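Local coordinates for protein CdnC (PDB 7MGV) that installs omega-ester (macrolactone) linkages in a multicore precursor peptide as an ATP-grasp ligase, forming single and bicyclic macrocycles of a graspetide, at residues 141-144 with 145-148; 148-151 with 152-156; 287-290 with 291-295; 319-322 with 323-327; 337-341 with 342-346. All coordinates share one frame; numbering follows the deposited sequence.

Contact 1 (141-144 with 145-148); sequences VYRR and LDSK
Val-141 and Leu-145 run side by side one helical turn apart, pointing the same way, and their methyls meet loosely, Val-141 CG1 lying 4.2 Å from Leu-145 CD2. The same methyl of Leu-145 also rests 3.4 Å from Val-141 O, the carbonyl that accepts the last firm bond of the turn, from Leu-145 N at 2.9 Å. Leu-145 packs on Tyr-293 of helix 280-293, and Val-141 on Val-295 just beyond it. Arg-143 and Asp-146 are set differently: their side chains cross at about a right angle, with guanidinium and carboxylate planes 37° apart. The Arg-143 chain bends at its second torsion (chi2 56°), and it is its CD, 3.8 Å from Asp-146 OD2, that comes near, while the charged NE stays 4.6 Å from that oxygen. No salt bridge forms here; Asp-146 instead pairs with Arg-96, and Arg-143 makes a cation-pi contact with Phe-125 of the second subunit. Arg-144 holds its chain extended and sends its guanidinium to Glu-150. As the chain leaves helix 139-145 the bonds after Leu-145 N are weak: Asp-146 N is shared between Tyr-142 O and Arg-143 O, and Ser-147 N reaches Arg-144 O at 3.3 Å. Ser-147, whose OG takes the N-H of Glu-150 and also bonds Gly-126 O of the second subunit, is the N-cap that starts the next helix: a tight helix-to-helix corner beside the subunit interface.

Contact 2 (148-151 with 152-156); sequences KEEQ and LKIAD
Glu-149 and Lys-153 form the one salt bridge between the two halves of this helical segment, an i to i+4 pair whose side chains lie alongside each other and point the same way. The grip is weak, with Lys-153 NZ 3.3 Å from Glu-149 OE1, and both ends have further partners on the second subunit: Thr-66 of that chain bonds Glu-149 OE1 and Ser-130 of that chain bonds Lys-153 NZ. The lysine is extended throughout, its CG turned away from its own carbonyl carbon (chi1 -74°), which lays CG 3.4 Å from Glu-149 O. A leucine in its place would probably leave the Glu-149 carboxylate without this charge partner, and Ser-130 of the second subunit without its bond to the ammonium. The backbone bonds are those of a regular alpha-helix, the opening turns of helix 148-158: Lys-153 N to Glu-149 O and Ile-154 N to Glu-150 O both measure 2.9 Å, the latter at 165°. Apolar packing follows the same spacing. Ile-154 CD1 sits 3.9 Å from Glu-150 CG, beside an extended glutamate whose carboxylate is engaged by Arg-144. On another flank Leu-152 CG lies 3.5 Å over Lys-148 O, and its side chain packs against Gln-225 and Gln-227 of strand 224-228.

Contact 3 (287-290 with 291-295); sequences LELL and DVYHV
Asp-291 N to Leu-287 O and Val-292 N to Glu-288 O, both 2.9 Å, are the firm bonds of this helix end, followed by Tyr-293 N to Leu-289 O at 3.0 Å. Leu-290 O then takes the bonds that finish the helix: Val-295 N lies in its carbonyl plane, a rather long bond at 3.3 Å with an N-H angle of 155°, and His-294 N approaches at 2.8 Å but weakly, at a poor angle. The carboxylate of Asp-291 folds back beside its own backbone N, setting its CG 3.1 Å from Leu-287 O; two oxygens so close to a carbonyl would be unfavourable alone, but Arg-348 forms a salt bridge with OD1 and probably offsets this. Further out lies packing. Leu-289 and Tyr-293 stand alongside each other, and Leu-289 CD1 touches the ring at CE2, 3.7 Å away; both lean toward helix 148-158, on Ile-154 and Gln-151. Leu-290 CD2 comes within 4.3 Å of Val-295 CG2, so that the chain beyond the turn packs back on the helix. His-294, with phi 57°, is the C-prime residue, and a further weak bond from its N to Asp-291 O completes a Schellman motif at the C-terminus of helix 280-293.

Contact 4 (319-322 with 323-327); sequences GEFF and WLDNL
Trp-323 reaches back to Glu-320, its NE1 meeting Glu-320 O at the ring edge, 3.2 Å away in a weak bond. Its CG sits between the backbone N and the carbonyl carbon (chi1 54°), which swings the indole back along the preceding chain. Leu-324 follows with a weak N-H bond to Phe-321 O, the carbonyl that Asp-325 N grips far better, at 2.7 Å. Asp-325 also brings its CB to the edge of the Phe-321 ring, 3.8 Å from CD1, while its carboxylate turns to Ser-334, Ile-333 N and Asn-331. Asn-326 closes the turn with N to Phe-322 O at 2.9 Å, and its amide crosses the Phe-322 ring, the planes 53° apart: ND2 stands 3.9 Å above the ring centre, and OD1 is 3.6 Å from CE2. A serine in place of Phe-322 would probably strip that amide of its flat support. Ahead of all this, Glu-320 OE1 takes two N-H groups, Phe-321 N at 2.7 Å and Phe-322 N at 2.8 Å, while OE2 pairs with Arg-95. With Phe-321 at the N-cap position, the carboxylate satisfies amides at the helix start, and this short helical turn joins strand 310-316 to helix 332-341.

Contact 5 (337-341 with 342-346); sequences IADLL and CDKAP
Cys-342 turns its SG away from its own carbonyl carbon (chi1 -53°), and Leu-340 extends its CG opposite the backbone N (chi1 -174°); the first torsion folds the sulfur back over the final helical turn, 3.1 Å from Ala-338 O, and the second carries Leu-340 CD1 out to 3.6 Å from Pro-346 O. Just after Cys-342, Asp-343 adopts positive phi (61°) and reverses the chain. Lys-344 N then meets Asp-339 O at 2.7 Å, nearly on the line of its C=O, and Asp-343 N reaches Leu-340 O at 3.3 Å from well above the carbonyl plane. These two bonds make the Schellman motif that ends helix 332-341, one step after the last regular bond, Cys-342 N to Ala-338 O at 3.0 Å. Ala-345 points its CB back at the helix, 4.3 Å from Asp-339 CB, and Leu-340 packs beyond it on Tyr-134 and Leu-136. The charges stay apart: Asp-339 OD1 and Lys-344 NZ are 4.4 Å apart, too far for a salt bridge; OD1 pairs with Lys-335 and bonds Asn-46, whose own OD1 weakly bonds the lysine NZ. The chemistry implies an ending held chiefly by backbone bonds, in which the ammonium would add at most a mild pull on the aspartate.

Overall arrangement
Contacts 1, 2 and 3 form one cluster, while contacts 4 and 5 form a second. Contacts 1 and 2 share Lys-148 and are joined across the corner by Arg-144 NH2 to Glu-150 OE2 at 2.8 Å; contact 3 closes over both, Leu-145 CD2 lying 3.6 Å from Tyr-293 CD1 and Ile-154 CG2 3.7 Å from Leu-289 CD1. Contacts 4 and 5 meet through Phe-321 CZ and Ile-337 CD1, 3.4 Å apart. Contacts 2 and 4 lie on opposite sides of the chain's centre, their centres about 25 Å apart, yet the side chains of Leu-152 and Trp-323 each come to about 8 Å from the bound ADP. Contacts 1 and 2 also face the second subunit.

Contact 1 (141-144 with 145-148)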
loop_
_atom_site.group_PDB
_atom_site.type_symbol
_atom_site.label_atom_id
_atom_site.label_comp_id
_atom_site.label_asym_id
_atom_site.label_seq_id
_atom_site.Cartn_x
_atom_site.Cartn_y
_atom_site.Cartn_z
ATOM N N VAL A 141 4.860 3.878 1.525
ATOM C CA VAL A 141 5.732 4.450 0.503
ATOM C C VAL A 141 6.017 3.428 -0.593
ATOM O O VAL A 141 5.958 3.745 -1.790
ATOM C CB VAL A 141 7.029 4.969 1.146
ATOM C CG1 VAL A 141 7.972 5.479 0.084
ATOM C CG2 VAL A 141 6.716 6.060 2.161
ATOM N N TYR A 142 6.331 2.190 -0.203
ATOM C CA TYR A 142 6.542 1.134 -1.187
ATOM C C TYR A 142 5.279 0.885 -2.001
ATOM O O TYR A 142 5.349 0.611 -3.205
ATOM C CB TYR A 142 6.994 -0.149 -0.491
ATOM C CG TYR A 142 8.424 -0.110 -0.003
ATOM C CD1 TYR A 142 9.429 0.445 -0.784
ATOM C CD2 TYR A 142 8.770 -0.627 1.239
ATOM C CE1 TYR A 142 10.740 0.482 -0.343
ATOM C CE2 TYR A 142 10.077 -0.593 1.688
ATOM C CZ TYR A 142 11.058 -0.038 0.893
ATOM O OH TYR A 142 12.359 -0.001 1.337
ATOM N N ARG A 143 4.112 0.978 -1.359
ATOM C CA ARG A 143 2.856 0.801 -2.079
ATOM C C ARG A 143 2.629 1.931 -3.075
ATOM O O ARG A 143 2.127 1.699 -4.181
ATOM C CB ARG A 143 1.696 0.708 -1.088
ATOM C CG ARG A 143 0.331 0.546 -1.738
ATOM C CD ARG A 143 0.286 -0.665 -2.660
ATOM N NE ARG A 143 -0.976 -0.741 -3.390
ATOM C CZ ARG A 143 -2.076 -1.321 -2.920
ATOM N NH1 ARG A 143 -2.071 -1.880 -1.716
ATOM N NH2 ARG A 143 -3.183 -1.342 -3.651
ATOM N N ARG A 144 2.993 3.161 -2.701
ATOM C CA ARG A 144 2.895 4.273 -3.641
ATOM C C ARG A 144 3.832 4.074 -4.825
ATOM O O ARG A 144 3.475 4.384 -5.966
ATOM C CB ARG A 144 3.207 5.599 -2.948
ATOM C CG ARG A 144 2.909 6.799 -3.837
ATOM C CD ARG A 144 3.633 8.060 -3.406
ATOM N NE ARG A 144 3.485 9.109 -4.412
ATOM C CZ ARG A 144 3.892 10.366 -4.261
ATOM N NH1 ARG A 144 4.477 10.749 -3.135
ATOM N NH2 ARG A 144 3.707 11.242 -5.239
ATOM N N LEU A 145 5.037 3.558 -4.573
ATOM C CA LEU A 145 5.989 3.356 -5.660
ATOM C C LEU A 145 5.619 2.188 -6.568
ATOM O O LEU A 145 6.231 2.041 -7.632
ATOM C CB LEU A 145 7.396 3.152 -5.097
ATOM C CG LEU A 145 8.283 4.399 -5.098
ATOM C CD1 LEU A 145 8.365 4.992 -6.496
ATOM C CD2 LEU A 145 7.770 5.430 -4.109
ATOM N N ASP A 146 4.640 1.362 -6.185
ATOM C CA ASP A 146 4.186 0.287 -7.062
ATOM C C ASP A 146 3.477 0.812 -8.306
ATOM O O ASP A 146 3.306 0.058 -9.270
ATOM C CB ASP A 146 3.255 -0.662 -6.302
ATOM C CG ASP A 146 4.002 -1.566 -5.335
ATOM O OD1 ASP A 146 5.178 -1.890 -5.610
ATOM O OD2 ASP A 146 3.413 -1.956 -4.305
ATOM N N SER A 147 3.070 2.081 -8.307
ATOM C CA SER A 147 2.361 2.688 -9.433
ATOM C C SER A 147 3.390 3.158 -10.455
ATOM O O SER A 147 3.943 4.253 -10.356
ATOM C CB SER A 147 1.481 3.835 -8.948
ATOM O OG SER A 147 0.997 4.604 -10.037
ATOM N N LYS A 148 3.659 2.312 -11.453
ATOM C CA LYS A 148 4.587 2.702 -12.511
ATOM C C LYS A 148 4.035 3.858 -13.339
ATOM O O LYS A 148 4.808 4.674 -13.864
ATOM C CB LYS A 148 4.897 1.498 -13.401
ATOM C CG LYS A 148 5.754 0.441 -12.724
ATOM C CD LYS A 148 5.713 -0.874 -13.480
ATOM C CE LYS A 148 6.932 -1.731 -13.170
ATOM N NZ LYS A 148 7.184 -1.840 -11.705
#

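Contact 2 (148-151 with 152-156)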
loop_
_atom_site.group_PDB
_atom_site.type_symbol
_atom_site.label_atom_id
_atom_site.label_comp_id
_atom_site.label_asym_id
_atom_site.label_seq_id
_atom_site.Cartn_x
_atom_site.Cartn_y
_atom_site.Cartn_z
ATOM N N LYS A 148 3.659 2.312 -11.453
ATOM C CA LYS A 148 4.587 2.702 -12.511
ATOM C C LYS A 148 4.035 3.858 -13.339
ATOM O O LYS A 148 4.808 4.674 -13.864
ATOM C CB LYS A 148 4.897 1.498 -13.401
ATOM C CG LYS A 148 5.754 0.441 -12.724
ATOM C CD LYS A 148 5.713 -0.874 -13.480
ATOM C CE LYS A 148 6.932 -1.731 -13.170
ATOM N NZ LYS A 148 7.184 -1.840 -11.705
ATOM N N GLU A 149 2.708 3.946 -13.463
ATOM C CA GLU A 149 2.100 5.063 -14.176
ATOM C C GLU A 149 2.449 6.390 -13.515
ATOM O O GLU A 149 2.782 7.365 -14.201
ATOM C CB GLU A 149 0.584 4.876 -14.245
ATOM C CG GLU A 149 -0.076 5.568 -15.428
ATOM C CD GLU A 149 -1.554 5.251 -15.542
ATOM O OE1 GLU A 149 -2.337 6.174 -15.845
ATOM O OE2 GLU A 149 -1.934 4.080 -15.332
ATOM N N GLU A 150 2.391 6.444 -12.180
ATOM C CA GLU A 150 2.768 7.670 -11.487
ATOM C C GLU A 150 4.257 7.953 -11.642
ATOM O O GLU A 150 4.659 9.116 -11.742
ATOM C CB GLU A 150 2.395 7.600 -10.006
ATOM C CG GLU A 150 2.479 8.960 -9.326
ATOM C CD GLU A 150 2.514 8.883 -7.814
ATOM O OE1 GLU A 150 2.921 7.833 -7.272
ATOM O OE2 GLU A 150 2.147 9.884 -7.165
ATOM N N GLN A 151 5.091 6.909 -11.658
ATOM C CA GLN A 151 6.512 7.109 -11.923
ATOM C C GLN A 151 6.721 7.808 -13.258
ATOM O O GLN A 151 7.449 8.803 -13.347
ATOM C CB GLN A 151 7.255 5.772 -11.912
ATOM C CG GLN A 151 7.343 5.093 -10.565
ATOM C CD GLN A 151 8.004 3.733 -10.658
ATOM O OE1 GLN A 151 8.792 3.474 -11.569
ATOM N NE2 GLN A 151 7.683 2.853 -9.717
ATOM N N LEU A 152 6.077 7.299 -14.313
ATOM C CA LEU A 152 6.249 7.892 -15.635
ATOM C C LEU A 152 5.705 9.315 -15.682
ATOM O O LEU A 152 6.345 10.212 -16.244
ATOM C CB LEU A 152 5.582 7.015 -16.693
ATOM C CG LEU A 152 6.260 5.659 -16.913
ATOM C CD1 LEU A 152 5.492 4.809 -17.915
ATOM C CD2 LEU A 152 7.702 5.852 -17.360
ATOM N N LYS A 153 4.533 9.549 -15.084
ATOM C CA LYS A 153 3.950 10.889 -15.099
ATOM C C LYS A 153 4.833 11.888 -14.356
ATOM O O LYS A 153 5.083 12.999 -14.843
ATOM C CB LYS A 153 2.543 10.854 -14.498
ATOM C CG LYS A 153 1.507 10.221 -15.415
ATOM C CD LYS A 153 0.148 10.103 -14.745
ATOM C CE LYS A 153 -0.899 9.587 -15.722
ATOM N NZ LYS A 153 -2.217 9.359 -15.068
ATOM N N ILE A 154 5.327 11.506 -13.177
ATOM C CA ILE A 154 6.179 12.397 -12.396
ATOM C C ILE A 154 7.489 12.661 -13.126
ATOM O O ILE A 154 7.961 13.803 -13.180
ATOM C CB ILE A 154 6.415 11.809 -10.992
ATOM C CG1 ILE A 154 5.151 11.944 -10.139
ATOM C CG2 ILE A 154 7.589 12.492 -10.310
ATOM C CD1 ILE A 154 5.339 11.519 -8.698
ATOM N N ALA A 155 8.092 11.620 -13.709
ATOM C CA ALA A 155 9.339 11.812 -14.441
ATOM C C ALA A 155 9.137 12.737 -15.634
ATOM O O ALA A 155 9.995 13.575 -15.932
ATOM C CB ALA A 155 9.897 10.462 -14.890
ATOM N N ASP A 156 8.004 12.607 -16.327
ATOM C CA ASP A 156 7.709 13.523 -17.422
ATOM C C ASP A 156 7.542 14.950 -16.914
ATOM O O ASP A 156 8.002 15.903 -17.554
ATOM C CB ASP A 156 6.455 13.067 -18.167
ATOM C CG ASP A 156 6.013 14.060 -19.224
ATOM O OD1 ASP A 156 6.820 14.368 -20.126
ATOM O OD2 ASP A 156 4.860 14.537 -19.150
#

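Contact 3 (287-290 with 291-295)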
loop_
_atom_site.group_PDB
_atom_site.type_symbol
_atom_site.label_atom_id
_atom_site.label_comp_id
_atom_site.label_asym_id
_atom_site.label_seq_id
_atom_site.Cartn_x
_atom_site.Cartn_y
_atom_site.Cartn_z
ATOM N N LEU A 287 17.895 13.640 -8.557
ATOM C CA LEU A 287 17.727 14.138 -7.196
ATOM C C LEU A 287 16.359 14.786 -7.019
ATOM O O LEU A 287 15.731 14.647 -5.963
ATOM C CB LEU A 287 18.845 15.123 -6.855
ATOM C CG LEU A 287 20.235 14.506 -6.685
ATOM C CD1 LEU A 287 21.303 15.586 -6.645
ATOM C CD2 LEU A 287 20.292 13.647 -5.432
ATOM N N GLU A 288 15.869 15.476 -8.051
ATOM C CA GLU A 288 14.539 16.071 -7.971
ATOM C C GLU A 288 13.445 15.012 -7.925
ATOM O O GLU A 288 12.420 15.215 -7.269
ATOM C CB GLU A 288 14.312 17.012 -9.153
ATOM C CG GLU A 288 13.020 17.800 -9.068
ATOM C CD GLU A 288 12.959 18.924 -10.081
ATOM O OE1 GLU A 288 11.867 19.501 -10.267
ATOM O OE2 GLU A 288 14.006 19.229 -10.692
ATOM N N LEU A 289 13.632 13.888 -8.621
ATOM C CA LEU A 289 12.670 12.794 -8.538
ATOM C C LEU A 289 12.596 12.250 -7.117
ATOM O O LEU A 289 11.504 12.066 -6.557
ATOM C CB LEU A 289 13.052 11.690 -9.524
ATOM C CG LEU A 289 12.230 10.401 -9.514
ATOM C CD1 LEU A 289 10.813 10.656 -10.008
ATOM C CD2 LEU A 289 12.909 9.333 -10.357
ATOM N N LEU A 290 13.761 12.004 -6.511
ATOM C CA LEU A 290 13.760 11.556 -5.121
ATOM C C LEU A 290 13.180 12.615 -4.189
ATOM O O LEU A 290 12.577 12.277 -3.164
ATOM C CB LEU A 290 15.171 11.168 -4.681
ATOM C CG LEU A 290 15.545 9.725 -5.031
ATOM C CD1 LEU A 290 16.333 9.669 -6.333
ATOM C CD2 LEU A 290 16.311 9.065 -3.897
ATOM N N ASP A 291 13.347 13.897 -4.527
ATOM C CA ASP A 291 12.750 14.962 -3.727
ATOM C C ASP A 291 11.230 14.941 -3.826
ATOM O O ASP A 291 10.532 15.111 -2.819
ATOM C CB ASP A 291 13.288 16.321 -4.176
ATOM C CG ASP A 291 14.713 16.567 -3.720
ATOM O OD1 ASP A 291 15.209 15.799 -2.869
ATOM O OD2 ASP A 291 15.338 17.528 -4.218
ATOM N N VAL A 292 10.704 14.749 -5.037
ATOM C CA VAL A 292 9.258 14.698 -5.230
ATOM C C VAL A 292 8.664 13.526 -4.465
ATOM O O VAL A 292 7.616 13.654 -3.818
ATOM C CB VAL A 292 8.917 14.625 -6.731
ATOM C CG1 VAL A 292 7.450 14.273 -6.928
ATOM C CG2 VAL A 292 9.248 15.942 -7.419
ATOM N N TYR A 293 9.324 12.367 -4.515
ATOM C CA TYR A 293 8.825 11.223 -3.760
ATOM C C TYR A 293 9.096 11.338 -2.263
ATOM O O TYR A 293 8.420 10.667 -1.475
ATOM C CB TYR A 293 9.436 9.927 -4.295
ATOM C CG TYR A 293 8.676 9.347 -5.462
ATOM C CD1 TYR A 293 7.411 8.798 -5.289
ATOM C CD2 TYR A 293 9.217 9.353 -6.742
ATOM C CE1 TYR A 293 6.711 8.267 -6.352
ATOM C CE2 TYR A 293 8.524 8.824 -7.812
ATOM C CZ TYR A 293 7.272 8.283 -7.612
ATOM O OH TYR A 293 6.577 7.754 -8.674
ATOM N N HIS A 294 10.053 12.178 -1.862
ATOM C CA HIS A 294 10.475 12.309 -0.465
ATOM C C HIS A 294 10.935 10.966 0.100
ATOM O O HIS A 294 10.525 10.543 1.183
ATOM C CB HIS A 294 9.372 12.925 0.402
ATOM C CG HIS A 294 9.888 13.602 1.634
ATOM N ND1 HIS A 294 10.694 14.720 1.586
ATOM C CD2 HIS A 294 9.719 13.317 2.947
ATOM C CE1 HIS A 294 10.996 15.095 2.816
ATOM N NE2 HIS A 294 10.418 14.261 3.661
ATOM N N VAL A 295 11.795 10.289 -0.657
ATOM C CA VAL A 295 12.463 9.076 -0.210
ATOM C C VAL A 295 13.962 9.294 -0.343
ATOM O O VAL A 295 14.428 10.129 -1.122
ATOM C CB VAL A 295 12.022 7.829 -1.004
ATOM C CG1 VAL A 295 10.524 7.658 -0.916
ATOM C CG2 VAL A 295 12.467 7.936 -2.454
#

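Contact 4 (319-322 with 323-327)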
loop_
_atom_site.group_PDB
_atom_site.type_symbol
_atom_site.label_atom_id
_atom_site.label_comp_id
_atom_site.label_asym_id
_atom_site.label_seq_id
_atom_site.Cartn_x
_atom_site.Cartn_y
_atom_site.Cartn_z
ATOM N N GLY A 319 15.147 -1.693 -5.002
ATOM C CA GLY A 319 16.121 -2.321 -5.875
ATOM C C GLY A 319 17.382 -2.716 -5.124
ATOM O O GLY A 319 17.860 -1.999 -4.243
ATOM N N GLU A 320 17.916 -3.882 -5.477
ATOM C CA GLU A 320 19.156 -4.343 -4.873
ATOM C C GLU A 320 20.334 -3.521 -5.380
ATOM O O GLU A 320 20.301 -2.951 -6.474
ATOM C CB GLU A 320 19.382 -5.825 -5.167
ATOM C CG GLU A 320 19.325 -6.722 -3.935
ATOM C CD GLU A 320 20.429 -6.428 -2.930
ATOM O OE1 GLU A 320 21.460 -5.838 -3.322
ATOM O OE2 GLU A 320 20.268 -6.788 -1.744
ATOM N N PHE A 321 21.388 -3.467 -4.568
ATOM C CA PHE A 321 22.558 -2.659 -4.872
ATOM C C PHE A 321 23.881 -3.381 -4.662
ATOM O O PHE A 321 24.918 -2.847 -5.069
ATOM C CB PHE A 321 22.561 -1.381 -4.020
ATOM C CG PHE A 321 22.782 -1.634 -2.554
ATOM C CD1 PHE A 321 24.050 -1.538 -2.003
ATOM C CD2 PHE A 321 21.723 -1.973 -1.729
ATOM C CE1 PHE A 321 24.258 -1.775 -0.660
ATOM C CE2 PHE A 321 21.925 -2.211 -0.384
ATOM C CZ PHE A 321 23.194 -2.110 0.151
ATOM N N PHE A 322 23.880 -4.563 -4.041
ATOM C CA PHE A 322 25.131 -5.217 -3.667
ATOM C C PHE A 322 25.977 -5.556 -4.887
ATOM O O PHE A 322 27.202 -5.390 -4.869
ATOM C CB PHE A 322 24.833 -6.479 -2.860
ATOM C CG PHE A 322 25.963 -6.912 -1.976
ATOM C CD1 PHE A 322 26.135 -8.248 -1.654
ATOM C CD2 PHE A 322 26.856 -5.983 -1.466
ATOM C CE1 PHE A 322 27.176 -8.650 -0.839
ATOM C CE2 PHE A 322 27.897 -6.379 -0.650
ATOM C CZ PHE A 322 28.058 -7.713 -0.336
ATOM N N TRP A 323 25.339 -6.039 -5.955
ATOM C CA TRP A 323 26.073 -6.432 -7.154
ATOM C C TRP A 323 26.851 -5.262 -7.743
ATOM O O TRP A 323 27.972 -5.439 -8.238
ATOM C CB TRP A 323 25.109 -7.022 -8.186
ATOM C CG TRP A 323 23.931 -6.139 -8.532
ATOM C CD1 TRP A 323 23.041 -5.567 -7.663
ATOM C CD2 TRP A 323 23.511 -5.750 -9.845
ATOM N NE1 TRP A 323 22.104 -4.839 -8.356
ATOM C CE2 TRP A 323 22.369 -4.937 -9.696
ATOM C CE3 TRP A 323 23.991 -6.008 -11.131
ATOM C CZ2 TRP A 323 21.703 -4.379 -10.784
ATOM C CZ3 TRP A 323 23.328 -5.454 -12.210
ATOM C CH2 TRP A 323 22.196 -4.648 -12.031
ATOM N N LEU A 324 26.278 -4.059 -7.698
ATOM C CA LEU A 324 26.978 -2.866 -8.158
ATOM C C LEU A 324 27.808 -2.204 -7.064
ATOM O O LEU A 324 28.801 -1.533 -7.373
ATOM C CB LEU A 324 25.984 -1.850 -8.719
ATOM C CG LEU A 324 24.897 -2.429 -9.627
ATOM C CD1 LEU A 324 23.758 -1.433 -9.812
ATOM C CD2 LEU A 324 25.518 -2.816 -10.960
ATOM N N ASP A 325 27.430 -2.370 -5.792
ATOM C CA ASP A 325 28.263 -1.868 -4.705
ATOM C C ASP A 325 29.614 -2.568 -4.675
ATOM O O ASP A 325 30.616 -1.967 -4.272
ATOM C CB ASP A 325 27.542 -2.039 -3.373
ATOM C CG ASP A 325 28.321 -1.456 -2.214
ATOM O OD1 ASP A 325 28.748 -0.288 -2.315
ATOM O OD2 ASP A 325 28.500 -2.167 -1.203
ATOM N N ASN A 326 29.662 -3.836 -5.090
ATOM C CA ASN A 326 30.927 -4.554 -5.174
ATOM C C ASN A 326 31.814 -4.051 -6.305
ATOM O O ASN A 326 32.990 -4.425 -6.360
ATOM C CB ASN A 326 30.671 -6.053 -5.345
ATOM C CG ASN A 326 30.294 -6.732 -4.043
ATOM O OD1 ASN A 326 30.710 -6.306 -2.966
ATOM N ND2 ASN A 326 29.504 -7.796 -4.137
ATOM N N LEU A 327 31.284 -3.224 -7.203
ATOM C CA LEU A 327 32.073 -2.603 -8.255
ATOM C C LEU A 327 32.636 -1.251 -7.842
ATOM O O LEU A 327 33.402 -0.653 -8.605
ATOM C CB LEU A 327 31.234 -2.450 -9.529
ATOM C CG LEU A 327 30.306 -3.615 -9.883
ATOM C CD1 LEU A 327 29.604 -3.358 -11.207
ATOM C CD2 LEU A 327 31.073 -4.932 -9.928
#

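Contact 5 (337-341 with 342-346)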
loop_
_atom_site.group_PDB
_atom_site.type_symbol
_atom_site.label_atom_id
_atom_site.label_comp_id
_atom_site.label_asym_id
_atom_site.label_seq_id
_atom_site.Cartn_x
_atom_site.Cartn_y
_atom_site.Cartn_z
ATOM N N ILE A 337 24.756 4.253 2.698
ATOM C CA ILE A 337 23.572 3.836 3.445
ATOM C C ILE A 337 23.830 3.890 4.945
ATOM O O ILE A 337 22.966 4.317 5.723
ATOM C CB ILE A 337 23.126 2.434 2.996
ATOM C CG1 ILE A 337 22.687 2.472 1.531
ATOM C CG2 ILE A 337 21.989 1.914 3.870
ATOM C CD1 ILE A 337 22.458 1.123 0.915
ATOM N N ALA A 338 25.021 3.473 5.378
ATOM C CA ALA A 338 25.345 3.504 6.800
ATOM C C ALA A 338 25.383 4.934 7.329
ATOM O O ALA A 338 24.820 5.231 8.389
ATOM C CB ALA A 338 26.680 2.804 7.046
ATOM N N ASP A 339 26.049 5.834 6.601
ATOM C CA ASP A 339 26.093 7.233 7.013
ATOM C C ASP A 339 24.696 7.837 7.056
ATOM O O ASP A 339 24.390 8.656 7.931
ATOM C CB ASP A 339 26.992 8.032 6.070
ATOM C CG ASP A 339 28.457 7.679 6.222
ATOM O OD1 ASP A 339 28.795 6.910 7.146
ATOM O OD2 ASP A 339 29.272 8.171 5.415
ATOM N N LEU A 340 23.831 7.444 6.118
ATOM C CA LEU A 340 22.469 7.960 6.111
ATOM C C LEU A 340 21.676 7.447 7.306
ATOM O O LEU A 340 20.909 8.199 7.918
ATOM C CB LEU A 340 21.773 7.582 4.803
ATOM C CG LEU A 340 20.381 8.171 4.570
ATOM C CD1 LEU A 340 20.470 9.611 4.085
ATOM C CD2 LEU A 340 19.599 7.319 3.583
ATOM N N LEU A 341 21.848 6.170 7.656
ATOM C CA LEU A 341 21.063 5.592 8.742
ATOM C C LEU A 341 21.522 6.094 10.107
ATOM O O LEU A 341 20.730 6.109 11.056
ATOM C CB LEU A 341 21.130 4.066 8.684
ATOM C CG LEU A 341 20.509 3.399 7.455
ATOM C CD1 LEU A 341 20.530 1.883 7.595
ATOM C CD2 LEU A 341 19.094 3.905 7.215
ATOM N N CYS A 342 22.783 6.510 10.226
ATOM C CA CYS A 342 23.327 7.050 11.464
ATOM C C CYS A 342 23.237 8.570 11.537
ATOM O O CYS A 342 23.865 9.173 12.412
ATOM C CB CYS A 342 24.786 6.624 11.632
ATOM S SG CYS A 342 25.088 4.846 11.497
ATOM N N ASP A 343 22.493 9.197 10.620
ATOM C CA ASP A 343 22.308 10.650 10.594
ATOM C C ASP A 343 23.635 11.383 10.401
ATOM O O ASP A 343 23.872 12.444 10.980
ATOM C CB ASP A 343 21.590 11.141 11.853
ATOM C CG ASP A 343 20.867 12.460 11.636
ATOM O OD1 ASP A 343 20.708 12.865 10.465
ATOM O OD2 ASP A 343 20.455 13.091 12.634
ATOM N N LYS A 344 24.510 10.808 9.579
ATOM C CA LYS A 344 25.774 11.432 9.214
ATOM C C LYS A 344 25.800 11.818 7.739
ATOM O O LYS A 344 26.865 11.866 7.119
ATOM C CB LYS A 344 26.944 10.510 9.551
ATOM C CG LYS A 344 27.192 10.358 11.045
ATOM C CD LYS A 344 28.307 9.365 11.331
ATOM C CE LYS A 344 29.617 9.805 10.700
ATOM N NZ LYS A 344 30.624 8.708 10.700
ATOM N N ALA A 345 24.629 12.100 7.170
ATOM C CA ALA A 345 24.494 12.502 5.778
ATOM C C ALA A 345 23.193 13.252 5.631
ATOM O O ALA A 345 22.246 13.006 6.400
ATOM C CB ALA A 345 24.526 11.283 4.842
ATOM N N PRO A 346 23.082 14.187 4.687
ATOM C CA PRO A 346 21.837 14.931 4.510
ATOM C C PRO A 346 20.674 13.999 4.188
ATOM O O PRO A 346 20.794 13.089 3.365
ATOM C CB PRO A 346 22.139 15.878 3.347
ATOM C CG PRO A 346 23.627 15.986 3.319
ATOM C CD PRO A 346 24.141 14.652 3.764
#